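Local coordinates for transcriptional regulator, MarR family (Silicibacter pomeroyi DSS-3, PDB 3BOQ), which probably binds DNA as a dimeric winged helix-turn-helix transcription factor of the MarR family, at residues B[49-54]-B[71-76]; B[33-38]-B[121-126]. All blocks are in the same frame, centred on the assembly; numbering follows the deposited sequence.

Interaction 1 (B[49-54]-B[71-76]); sequences KFDAMA and ALKVTN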
ATOM      1  N   LYS B  49     -11.780   6.455   2.699  1.00 58.33           N
ATOM      2  CA  LYS B  49     -12.720   7.545   2.963  1.00 59.30           C
ATOM      3  C   LYS B  49     -12.115   8.722   3.715  1.00 59.94           C
ATOM      4  O   LYS B  49     -12.287   9.891   3.324  1.00 60.63           O
ATOM      5  CB  LYS B  49     -13.901   7.014   3.764  1.00 58.94           C
ATOM      6  CG  LYS B  49     -14.886   6.183   2.945  1.00 58.93           C
ATOM      7  CD  LYS B  49     -16.210   6.064   3.647  1.00 57.80           C
ATOM      8  CE  LYS B  49     -17.084   5.146   2.889  1.00 58.56           C
ATOM      9  NZ  LYS B  49     -18.296   4.830   3.678  1.00 59.55           N
ATOM     10  N   PHE B  50     -11.436   8.409   4.817  1.00 60.61           N
ATOM     11  CA  PHE B  50     -10.706   9.397   5.598  1.00 60.38           C
ATOM     12  C   PHE B  50      -9.741  10.140   4.679  1.00 61.04           C
ATOM     13  O   PHE B  50      -9.704  11.376   4.686  1.00 60.93           O
ATOM     14  CB  PHE B  50      -9.951   8.731   6.765  1.00 60.12           C
ATOM     15  CG  PHE B  50      -9.091   9.693   7.531  1.00 60.51           C
ATOM     16  CD1 PHE B  50      -9.657  10.545   8.480  1.00 61.11           C
ATOM     17  CD2 PHE B  50      -7.731   9.817   7.241  1.00 61.33           C
ATOM     18  CE1 PHE B  50      -8.887  11.487   9.160  1.00 60.86           C
ATOM     19  CE2 PHE B  50      -6.935  10.750   7.923  1.00 63.54           C
ATOM     20  CZ  PHE B  50      -7.517  11.587   8.895  1.00 61.43           C
ATOM     21  N   ASP B  51      -8.974   9.386   3.881  1.00 60.74           N
ATOM     22  CA  ASP B  51      -8.053   9.973   2.926  1.00 61.61           C
ATOM     23  C   ASP B  51      -8.687  11.016   1.972  1.00 62.42           C
ATOM     24  O   ASP B  51      -8.171  12.141   1.860  1.00 62.66           O
ATOM     25  CB  ASP B  51      -7.300   8.877   2.167  1.00 61.91           C
ATOM     26  CG  ASP B  51      -6.448   9.424   1.036  1.00 63.22           C
ATOM     27  OD1 ASP B  51      -5.801  10.480   1.239  1.00 64.64           O
ATOM     28  OD2 ASP B  51      -6.437   8.800  -0.058  1.00 64.35           O
ATOM     29  N   ALA B  52      -9.789  10.656   1.301  1.00 62.79           N
ATOM     30  CA  ALA B  52     -10.545  11.608   0.470  1.00 63.35           C
ATOM     31  C   ALA B  52     -10.992  12.859   1.233  1.00 64.32           C
ATOM     32  O   ALA B  52     -10.813  13.995   0.765  1.00 63.48           O
ATOM     33  CB  ALA B  52     -11.747  10.921  -0.177  1.00 63.16           C
HETATM   34  N   MSE B  53     -11.567  12.654   2.413  1.00 65.60           N
HETATM   35  CA  MSE B  53     -12.038  13.780   3.249  1.00 68.80           C
HETATM   36  C   MSE B  53     -10.933  14.757   3.674  1.00 66.87           C
HETATM   37  O   MSE B  53     -11.169  15.958   3.786  1.00 67.22           O
HETATM   38  CB  MSE B  53     -12.777  13.265   4.470  1.00 67.32           C
HETATM   39  CG  MSE B  53     -14.005  12.499   4.104  1.00 70.66           C
HETATM   40 SE   MSE B  53     -14.833  11.557   5.608  1.00 79.63          SE
HETATM   41  CE  MSE B  53     -15.561  13.129   6.596  1.00 76.19           C
ATOM     42  N   ALA B  54      -9.737  14.228   3.910  1.00 66.14           N
ATOM     43  CA  ALA B  54      -8.585  15.022   4.266  1.00 65.42           C
ATOM     44  C   ALA B  54      -8.218  16.007   3.158  1.00 65.24           C
ATOM     45  O   ALA B  54      -7.868  17.154   3.444  1.00 65.28           O
ATOM     46  CB  ALA B  54      -7.400  14.100   4.592  1.00 65.48           C
ATOM     47  N   ALA B  71      -5.021  14.087  -5.755  1.00 59.72           N
ATOM     48  CA  ALA B  71      -4.533  14.480  -4.420  1.00 60.14           C
ATOM     49  C   ALA B  71      -4.629  13.354  -3.378  1.00 60.67           C
ATOM     50  O   ALA B  71      -4.113  13.467  -2.265  1.00 61.43           O
ATOM     51  CB  ALA B  71      -5.298  15.720  -3.906  1.00 59.82           C
ATOM     52  N   LEU B  72      -5.331  12.282  -3.725  1.00 61.03           N
ATOM     53  CA  LEU B  72      -5.478  11.121  -2.861  1.00 60.79           C
ATOM     54  C   LEU B  72      -4.102  10.475  -2.564  1.00 61.44           C
ATOM     55  O   LEU B  72      -3.262  10.301  -3.455  1.00 60.23           O
ATOM     56  CB  LEU B  72      -6.422  10.108  -3.526  1.00 60.31           C
ATOM     57  CG  LEU B  72      -7.880   9.924  -3.085  1.00 60.37           C
ATOM     58  CD1 LEU B  72      -8.625  11.215  -2.747  1.00 57.69           C
ATOM     59  CD2 LEU B  72      -8.607   9.140  -4.151  1.00 60.03           C
ATOM     60  N   LYS B  73      -3.882  10.136  -1.293  1.00 62.51           N
ATOM     61  CA  LYS B  73      -2.630   9.478  -0.901  1.00 63.50           C
ATOM     62  C   LYS B  73      -2.766   7.970  -0.997  1.00 63.38           C
ATOM     63  O   LYS B  73      -1.792   7.285  -1.146  1.00 62.54           O
ATOM     64  CB  LYS B  73      -2.206   9.895   0.516  1.00 63.78           C
ATOM     65  CG  LYS B  73      -1.429  11.194   0.561  1.00 65.30           C
ATOM     66  CD  LYS B  73      -2.247  12.326   1.172  1.00 66.75           C
ATOM     67  CE  LYS B  73      -1.436  13.641   1.180  1.00 66.91           C
ATOM     68  NZ  LYS B  73      -0.923  13.958  -0.181  1.00 64.28           N
ATOM     69  N   VAL B  74      -3.987   7.465  -0.840  1.00 64.52           N
ATOM     70  CA  VAL B  74      -4.285   6.066  -1.085  1.00 65.52           C
ATOM     71  C   VAL B  74      -4.817   6.015  -2.524  1.00 66.99           C
ATOM     72  O   VAL B  74      -5.688   6.806  -2.896  1.00 67.84           O
ATOM     73  CB  VAL B  74      -5.323   5.520  -0.062  1.00 65.47           C
ATOM     74  CG1 VAL B  74      -5.519   4.011  -0.267  1.00 65.37           C
ATOM     75  CG2 VAL B  74      -4.887   5.818   1.378  1.00 62.84           C
ATOM     76  N   THR B  75      -4.295   5.111  -3.341  1.00 68.18           N
ATOM     77  CA  THR B  75      -4.665   5.053  -4.755  1.00 69.56           C
ATOM     78  C   THR B  75      -6.136   4.659  -5.001  1.00 70.13           C
ATOM     79  O   THR B  75      -6.590   3.601  -4.530  1.00 70.20           O
ATOM     80  CB  THR B  75      -3.798   4.045  -5.483  1.00 69.68           C
ATOM     81  OG1 THR B  75      -4.283   2.732  -5.178  1.00 70.55           O
ATOM     82  CG2 THR B  75      -2.340   4.178  -5.033  1.00 70.47           C
ATOM     83  N   ASN B  76      -6.849   5.511  -5.754  1.00 70.73           N
ATOM     84  CA  ASN B  76      -8.283   5.344  -6.124  1.00 71.12           C
ATOM     85  C   ASN B  76      -9.350   5.125  -5.031  1.00 70.96           C
ATOM     86  O   ASN B  76      -9.408   5.836  -4.015  1.00 71.71           O
ATOM     87  CB  ASN B  76      -8.449   4.287  -7.225  1.00 71.06           C
ATOM     88  CG  ASN B  76      -8.454   4.890  -8.594  1.00 72.43           C
ATOM     89  OD1 ASN B  76      -7.785   5.897  -8.836  1.00 73.37           O
ATOM     90  ND2 ASN B  76      -9.210   4.284  -9.515  1.00 74.27           N
TER
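The carboxylate of Asp51, on helix 47-58, grips two consecutive backbone N-H groups, those of Lys73 and Val74, in the loop that follows helix 65-71. Its OD1 accepts the amide of Lys73 at 3.2 Å between N and OD1, nearly straight at 166° and on the syn side, close to the carboxylate plane. The other oxygen works differently: Val74 N lies 2.9 Å from Asp51 OD2 and donates to it almost as directly, but from well above the plane, 55° out of it. A second bond from Lys73 N to OD2 is weak and strongly bent, so Lys73 shares its hydrogen mainly with OD1. With CG anti to the backbone N (chi1 173°), the aspartate reaches straight across to the loop.

Aliphatic groups close in around the acceptor. Leu72 CG comes to 3.5 Å from Asp51 OD2, and Val74 CB approaches the same oxygen at an equal distance. Beside the carboxylate, the CD1 methyl of Leu72 rests on the helix at Ala52, 3.8 Å from its CA. The Lys73 side chain crosses that of Asp51 at about a right angle, but its chain bends at chi2 and chi4 and NZ ends 6.2 Å from Asp51 OD1, so the two make no salt bridge. Lys73 also packs on Leu22 of the second subunit, which places this loop beside the dimer partner.

The loop joins helix 65-71 to helix 79-88, which, as in other MarR proteins, probably form the helix-turn-helix; the contact pins the turn to helix 47-58. Both amides are satisfied by one buried anion, whose negative charge is probably stabilised in part by these two N-H groups. Bonded through both oxygens, the carboxylate is probably held in rotation, and the loop's course at Lys73-Val74 is tied to it.

Interaction 2 (B[33-38]-B[121-126]); sequences GDLNRQ and EAHNRI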
ATOM      1  N   GLY B  33      -3.694  -2.243   7.180  1.00 72.54           N
ATOM      2  CA  GLY B  33      -4.713  -3.152   7.673  1.00 72.13           C
ATOM      3  C   GLY B  33      -5.270  -2.804   9.052  1.00 72.80           C
ATOM      4  O   GLY B  33      -6.470  -2.957   9.314  1.00 72.30           O
ATOM      5  N   ASP B  34      -4.398  -2.332   9.936  1.00 72.89           N
ATOM      6  CA  ASP B  34      -4.767  -2.082  11.318  1.00 73.12           C
ATOM      7  C   ASP B  34      -5.336  -0.712  11.507  1.00 72.20           C
ATOM      8  O   ASP B  34      -6.319  -0.562  12.218  1.00 72.50           O
ATOM      9  CB  ASP B  34      -3.553  -2.217  12.205  1.00 74.24           C
ATOM     10  CG  ASP B  34      -3.438  -3.583  12.810  1.00 79.02           C
ATOM     11  OD1 ASP B  34      -3.815  -4.575  12.125  1.00 83.53           O
ATOM     12  OD2 ASP B  34      -2.967  -3.660  13.975  1.00 84.16           O
ATOM     13  N   LEU B  35      -4.688   0.278  10.890  1.00 70.69           N
ATOM     14  CA  LEU B  35      -5.168   1.634  10.826  1.00 69.57           C
ATOM     15  C   LEU B  35      -6.575   1.632  10.276  1.00 69.66           C
ATOM     16  O   LEU B  35      -7.467   2.143  10.913  1.00 70.93           O
ATOM     17  CB  LEU B  35      -4.259   2.459   9.930  1.00 69.16           C
ATOM     18  CG  LEU B  35      -4.373   3.976   9.916  1.00 69.05           C
ATOM     19  CD1 LEU B  35      -4.447   4.555  11.350  1.00 68.18           C
ATOM     20  CD2 LEU B  35      -3.213   4.609   9.155  1.00 68.71           C
ATOM     21  N   ASN B  36      -6.773   1.034   9.111  1.00 69.03           N
ATOM     22  CA  ASN B  36      -8.094   0.890   8.496  1.00 69.02           C
ATOM     23  C   ASN B  36      -9.168   0.219   9.383  1.00 68.77           C
ATOM     24  O   ASN B  36     -10.262   0.770   9.569  1.00 68.82           O
ATOM     25  CB  ASN B  36      -7.975   0.157   7.163  1.00 67.95           C
ATOM     26  CG  ASN B  36      -9.234   0.236   6.352  1.00 69.52           C
ATOM     27  OD1 ASN B  36      -9.681   1.326   5.993  1.00 72.46           O
ATOM     28  ND2 ASN B  36      -9.823  -0.920   6.045  1.00 66.20           N
ATOM     29  N   ARG B  37      -8.852  -0.958   9.922  1.00 68.38           N
ATOM     30  CA  ARG B  37      -9.782  -1.717  10.767  1.00 68.15           C
ATOM     31  C   ARG B  37     -10.120  -0.967  12.060  1.00 67.20           C
ATOM     32  O   ARG B  37     -11.268  -0.966  12.456  1.00 67.83           O
ATOM     33  CB  ARG B  37      -9.249  -3.137  11.055  1.00 67.71           C
ATOM     34  CG  ARG B  37      -9.874  -3.842  12.283  1.00 69.23           C
ATOM     35  CD  ARG B  37      -9.599  -5.365  12.272  1.00 71.36           C
ATOM     36  NE  ARG B  37     -10.629  -6.136  12.994  1.00 75.44           N
ATOM     37  CZ  ARG B  37     -11.074  -7.345  12.626  1.00 77.85           C
ATOM     38  NH1 ARG B  37     -10.585  -7.949  11.539  1.00 79.18           N
ATOM     39  NH2 ARG B  37     -12.015  -7.957  13.340  1.00 77.59           N
ATOM     40  N   GLN B  38      -9.138  -0.331  12.700  1.00 66.41           N
ATOM     41  CA  GLN B  38      -9.387   0.512  13.888  1.00 66.09           C
ATOM     42  C   GLN B  38     -10.114   1.837  13.639  1.00 65.73           C
ATOM     43  O   GLN B  38     -10.929   2.251  14.442  1.00 65.97           O
ATOM     44  CB  GLN B  38      -8.108   0.758  14.685  1.00 65.50           C
ATOM     45  CG  GLN B  38      -7.626  -0.489  15.362  1.00 65.23           C
ATOM     46  CD  GLN B  38      -6.507  -0.204  16.320  1.00 65.31           C
ATOM     47  OE1 GLN B  38      -6.714   0.397  17.377  1.00 67.59           O
ATOM     48  NE2 GLN B  38      -5.305  -0.641  15.967  1.00 65.39           N
ATOM     49  N   GLU B 121      -8.249  12.993  14.828  1.00 71.07           N
ATOM     50  CA  GLU B 121      -7.730  12.749  16.166  1.00 71.25           C
ATOM     51  C   GLU B 121      -7.490  11.245  16.345  1.00 70.22           C
ATOM     52  O   GLU B 121      -6.399  10.822  16.775  1.00 70.42           O
ATOM     53  CB  GLU B 121      -8.736  13.272  17.205  1.00 70.79           C
ATOM     54  CG  GLU B 121      -8.166  13.764  18.519  1.00 72.38           C
ATOM     55  CD  GLU B 121      -9.144  14.715  19.293  1.00 73.84           C
ATOM     56  OE1 GLU B 121     -10.380  14.776  18.976  1.00 75.07           O
ATOM     57  OE2 GLU B 121      -8.669  15.404  20.239  1.00 76.66           O
ATOM     58  N   ALA B 122      -8.510  10.457  15.999  1.00 69.12           N
ATOM     59  CA  ALA B 122      -8.501   8.987  16.092  1.00 68.42           C
ATOM     60  C   ALA B 122      -7.396   8.344  15.256  1.00 67.89           C
ATOM     61  O   ALA B 122      -6.729   7.421  15.710  1.00 67.83           O
ATOM     62  CB  ALA B 122      -9.865   8.415  15.685  1.00 67.49           C
ATOM     63  N   HIS B 123      -7.236   8.846  14.038  1.00 67.42           N
ATOM     64  CA  HIS B 123      -6.258   8.361  13.062  1.00 67.49           C
ATOM     65  C   HIS B 123      -4.804   8.499  13.587  1.00 67.76           C
ATOM     66  O   HIS B 123      -4.013   7.555  13.475  1.00 67.34           O
ATOM     67  CB  HIS B 123      -6.419   9.165  11.763  1.00 66.48           C
ATOM     68  CG  HIS B 123      -5.335   8.934  10.766  1.00 66.31           C
ATOM     69  ND1 HIS B 123      -4.108   9.554  10.848  1.00 67.57           N
ATOM     70  CD2 HIS B 123      -5.297   8.173   9.647  1.00 62.27           C
ATOM     71  CE1 HIS B 123      -3.359   9.175   9.829  1.00 65.13           C
ATOM     72  NE2 HIS B 123      -4.058   8.335   9.089  1.00 63.59           N
ATOM     73  N   ASN B 124      -4.478   9.686  14.117  1.00 66.73           N
ATOM     74  CA  ASN B 124      -3.167   9.985  14.656  1.00 66.54           C
ATOM     75  C   ASN B 124      -2.893   9.280  15.979  1.00 67.08           C
ATOM     76  O   ASN B 124      -1.747   8.941  16.270  1.00 68.73           O
ATOM     77  CB  ASN B 124      -2.983  11.502  14.825  1.00 66.77           C
ATOM     78  CG  ASN B 124      -3.004  12.254  13.483  1.00 66.59           C
ATOM     79  OD1 ASN B 124      -2.927  11.651  12.417  1.00 68.64           O
ATOM     80  ND2 ASN B 124      -3.112  13.566  13.545  1.00 61.67           N
ATOM     81  N   ARG B 125      -3.922   9.080  16.802  1.00 66.42           N
ATOM     82  CA  ARG B 125      -3.788   8.207  17.954  1.00 65.30           C
ATOM     83  C   ARG B 125      -3.527   6.727  17.524  1.00 64.70           C
ATOM     84  O   ARG B 125      -2.638   6.075  18.058  1.00 64.11           O
ATOM     85  CB  ARG B 125      -5.007   8.337  18.908  1.00 65.20           C
ATOM     86  CG  ARG B 125      -4.917   7.382  20.109  1.00 65.37           C
ATOM     87  CD  ARG B 125      -6.045   7.489  21.141  1.00 65.32           C
ATOM     88  NE  ARG B 125      -7.270   8.056  20.598  1.00 68.71           N
ATOM     89  CZ  ARG B 125      -8.162   7.395  19.855  1.00 70.62           C
ATOM     90  NH1 ARG B 125      -7.975   6.114  19.541  1.00 69.69           N
ATOM     91  NH2 ARG B 125      -9.240   8.030  19.408  1.00 68.37           N
ATOM     92  N   ILE B 126      -4.290   6.209  16.560  1.00 63.63           N
ATOM     93  CA  ILE B 126      -4.139   4.797  16.164  1.00 62.92           C
ATOM     94  C   ILE B 126      -2.740   4.548  15.590  1.00 63.05           C
ATOM     95  O   ILE B 126      -2.066   3.566  15.953  1.00 62.98           O
ATOM     96  CB  ILE B 126      -5.268   4.321  15.183  1.00 63.02           C
ATOM     97  CG1 ILE B 126      -6.640   4.303  15.891  1.00 61.58           C
ATOM     98  CG2 ILE B 126      -4.999   2.927  14.665  1.00 61.72           C
ATOM     99  CD1 ILE B 126      -7.801   4.618  14.952  1.00 58.21           C
TER
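Leu35 sends its two methyls to different parts of helix 110-130. CD1 lies 3.7 Å from Ile126 CG2 and equally near the backbone oxygen of His123, whereas CD2 approaches the imidazole, 3.8 Å from His123 NE2. The leucine meets the ring at a slant. Its CG stands anti to the backbone N (chi1 -168°), which carries the forked end toward the other helix although its CB does not point there.

Ile126 aims directly at helix 12-43 and fits between Leu35 and Gln38. Its CG2 touches Gln38 CB at 3.8 Å, while the extended glutamine runs past the isoleucine in the opposite direction, laying its amide end along the same methyl. The short helical segments run roughly antiparallel, at 142° with axes 10.0 Å apart, a separation bridged by Leu35 and Ile126, with Gln38 alongside.

His123 is held in rotation from its own helix: ND1 donates to OD1 of Asn124 at 2.9 Å, with the acceptor only 7° out of the ring plane. The ring also stacks with Phe50, and Trp21 of the second subunit packs on both Leu35 and His123. An alanine in place of His123 would probably leave Asn124 OD1 without this donor and open a gap beside the Leu35 CD2 methyl.

Between the segments, cohesion comes mainly from van der Waals contact of methyls with one another and with the imidazole and the Gln38 amide. ND1 gives its hydrogen to Asn124 within helix 110-130, while NE2 and CD2 lie nearest the Leu35 methyls, and this packing joins the two long helices near the dimer interface.

How the interactions relate
Starting from the N terminus, the chain runs through helix 12-43, turns into helix 47-58, and passes strand 63-64 and helix 65-71 before interaction 1 closes the smaller loop, with 16 residues between its segments. It continues through helix 79-88 and strand 105-106 to helix 110-130, where interaction 2 closes a loop spanning 82 residues. Interaction 1 is nested wholly inside it. The inner contact belongs to the helix-turn-helix region, the outer one to the long helices beside the dimer interface. Their centres are 14 Å apart, yet they meet directly where Phe50 CE2 lies 3.5 Å from His123 CD2. Both contacts also touch the second subunit.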